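Local coordinates for protein NADPH-dependent aldehyde reductase YqhD (Escherichia coli, PDB 4QGS) that reduces a broad range of short-chain aldehydes to alcohols with NADPH, using one zinc ion in each subunit of its homodimer, at residues Ala340-Asn343 against Phe344-Leu348. Numbering follows the deposited sequence.
Sequences ATRN and FFEQL
Thr341 and Phe345 sit one helical turn apart and point the same way, so that the methyl CG2 of Thr341 lies above the CZ-CE2 rim of the phenyl ring, 3.8 Å from Phe345 CZ, in an off-centre CH-pi contact. With CG2 anti to the backbone N (the OG1 torsion is -54°), the methyl goes to the ring and leaves OG1 to bond Ala337 O and Tyr318 OH. The carbonyl Thr341 O also lies over a face of the ring, 3.5 Å from Phe345 CG, displaced toward the rim.

Backbone bonds supply the regular framework: the NH groups of Phe344, Phe345, Glu346 and Gln347 each reach the carbonyl four residues back, the one from Phe345 N to Thr341 O measuring 3.1 Å.

Polar side chains occupy another side of the helix. Gln347 NE2 gives a weak bond of 3.3 Å to Asn343 OD1, the two amide planes turned 44° apart. The same OD1 accepts a water proton at 2.8 Å, and this water also donates to Glu346 OE2, linking the amide to the carboxylate. Arg342 and Glu346 run alongside each other without a salt bridge, Arg342 NH2 and Glu346 OE1 being 5.7 Å apart; Thr352 OG1 bonds NH2 and, weakly, OE1.

Buried Phe345 packs on Ala297 and Leu300 of helix 292-306 and Val204 of helix 196-211; an alanine here would probably open a gap between these helices and take away the ring under the Thr341 methyl. The example is an amphipathic i/i+4 arrangement near the C-terminal end of helix 330-347, in the all-helical domain of iron-containing alcohol dehydrogenases, where the side chain of Phe345 lies about 11 Å from the zinc ion and about 9 Å from the side chain of its ligand Asp205.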
loop_
_atom_site.group_PDB
_atom_site.type_symbol
_atom_site.label_atom_id
_atom_site.label_comp_id
_atom_site.label_asym_id
_atom_site.label_seq_id
_atom_site.Cartn_x
_atom_site.Cartn_y
_atom_site.Cartn_z
ATOM N N ALA A 340 -21.788 -5.893 -7.233
ATOM C CA ALA A 340 -21.142 -6.960 -6.468
ATOM C C ALA A 340 -19.909 -6.433 -5.736
ATOM O O ALA A 340 -19.617 -6.857 -4.615
ATOM C CB ALA A 340 -20.753 -8.147 -7.378
ATOM N N THR A 341 -19.187 -5.519 -6.382
ATOM C CA THR A 341 -17.986 -4.929 -5.791
ATOM C C THR A 341 -18.368 -4.035 -4.609
ATOM O O THR A 341 -17.771 -4.116 -3.531
ATOM C CB THR A 341 -17.190 -4.124 -6.840
ATOM O OG1 THR A 341 -16.919 -4.965 -7.970
ATOM C CG2 THR A 341 -15.870 -3.618 -6.266
ATOM N N ARG A 342 -19.372 -3.193 -4.817
ATOM C CA ARG A 342 -19.889 -2.358 -3.754
ATOM C C ARG A 342 -20.327 -3.221 -2.577
ATOM O O ARG A 342 -19.948 -2.969 -1.436
ATOM C CB ARG A 342 -21.055 -1.514 -4.261
ATOM C CG ARG A 342 -21.450 -0.402 -3.321
ATOM C CD ARG A 342 -22.655 0.378 -3.864
ATOM N NE ARG A 342 -22.384 1.221 -5.032
ATOM C CZ ARG A 342 -21.776 2.407 -4.975
ATOM N NH1 ARG A 342 -21.605 3.127 -6.071
ATOM N NH2 ARG A 342 -21.315 2.866 -3.823
ATOM N N ASN A 343 -21.104 -4.257 -2.860
ATOM C CA ASN A 343 -21.582 -5.138 -1.807
ATOM C C ASN A 343 -20.446 -5.825 -1.054
ATOM O O ASN A 343 -20.499 -5.969 0.168
ATOM C CB ASN A 343 -22.536 -6.186 -2.377
ATOM C CG ASN A 343 -23.051 -7.129 -1.307
ATOM O OD1 ASN A 343 -23.870 -6.734 -0.463
ATOM N ND2 ASN A 343 -22.571 -8.363 -1.318
ATOM N N PHE A 344 -19.411 -6.243 -1.785
ATOM C CA PHE A 344 -18.248 -6.877 -1.168
ATOM C C PHE A 344 -17.621 -5.930 -0.130
ATOM O O PHE A 344 -17.362 -6.326 1.008
ATOM C CB PHE A 344 -17.232 -7.285 -2.250
ATOM C CG PHE A 344 -15.941 -7.845 -1.709
ATOM C CD1 PHE A 344 -15.930 -9.030 -0.985
ATOM C CD2 PHE A 344 -14.735 -7.195 -1.947
ATOM C CE1 PHE A 344 -14.740 -9.551 -0.489
ATOM C CE2 PHE A 344 -13.545 -7.709 -1.447
ATOM C CZ PHE A 344 -13.552 -8.883 -0.716
ATOM N N PHE A 345 -17.399 -4.678 -0.517
ATOM C CA PHE A 345 -16.835 -3.677 0.398
ATOM C C PHE A 345 -17.747 -3.469 1.614
ATOM O O PHE A 345 -17.291 -3.478 2.772
ATOM C CB PHE A 345 -16.620 -2.346 -0.315
ATOM C CG PHE A 345 -15.569 -2.384 -1.409
ATOM C CD1 PHE A 345 -14.674 -3.432 -1.503
ATOM C CD2 PHE A 345 -15.475 -1.336 -2.309
ATOM C CE1 PHE A 345 -13.698 -3.453 -2.515
ATOM C CE2 PHE A 345 -14.522 -1.336 -3.318
ATOM C CZ PHE A 345 -13.629 -2.407 -3.423
ATOM N N GLU A 346 -19.042 -3.311 1.360
ATOM C CA GLU A 346 -19.974 -3.076 2.466
ATOM C C GLU A 346 -20.031 -4.240 3.448
ATOM O O GLU A 346 -20.089 -4.014 4.664
ATOM C CB GLU A 346 -21.360 -2.758 1.920
ATOM C CG GLU A 346 -21.265 -1.602 0.943
ATOM C CD GLU A 346 -22.498 -0.781 0.791
ATOM O OE1 GLU A 346 -22.455 0.409 1.201
ATOM O OE2 GLU A 346 -23.482 -1.309 0.228
ATOM N N GLN A 347 -19.985 -5.470 2.940
ATOM C CA GLN A 347 -20.028 -6.648 3.816
ATOM C C GLN A 347 -18.743 -6.827 4.617
ATOM O O GLN A 347 -18.745 -7.488 5.657
ATOM C CB GLN A 347 -20.322 -7.913 3.007
ATOM C CG GLN A 347 -21.708 -7.946 2.366
ATOM C CD GLN A 347 -22.839 -7.689 3.345
ATOM O OE1 GLN A 347 -22.773 -8.067 4.518
ATOM N NE2 GLN A 347 -23.891 -7.031 2.864
ATOM N N LEU A 348 -17.645 -6.235 4.143
ATOM C CA LEU A 348 -16.420 -6.163 4.935
ATOM C C LEU A 348 -16.509 -5.107 6.036
ATOM O O LEU A 348 -15.610 -4.997 6.867
ATOM C CB LEU A 348 -15.213 -5.851 4.043
ATOM C CG LEU A 348 -14.769 -6.943 3.072
ATOM C CD1 LEU A 348 -13.696 -6.368 2.144
ATOM C CD2 LEU A 348 -14.253 -8.187 3.808
HETATM O O HOH W 1 -24.442 -4.277 0.723
#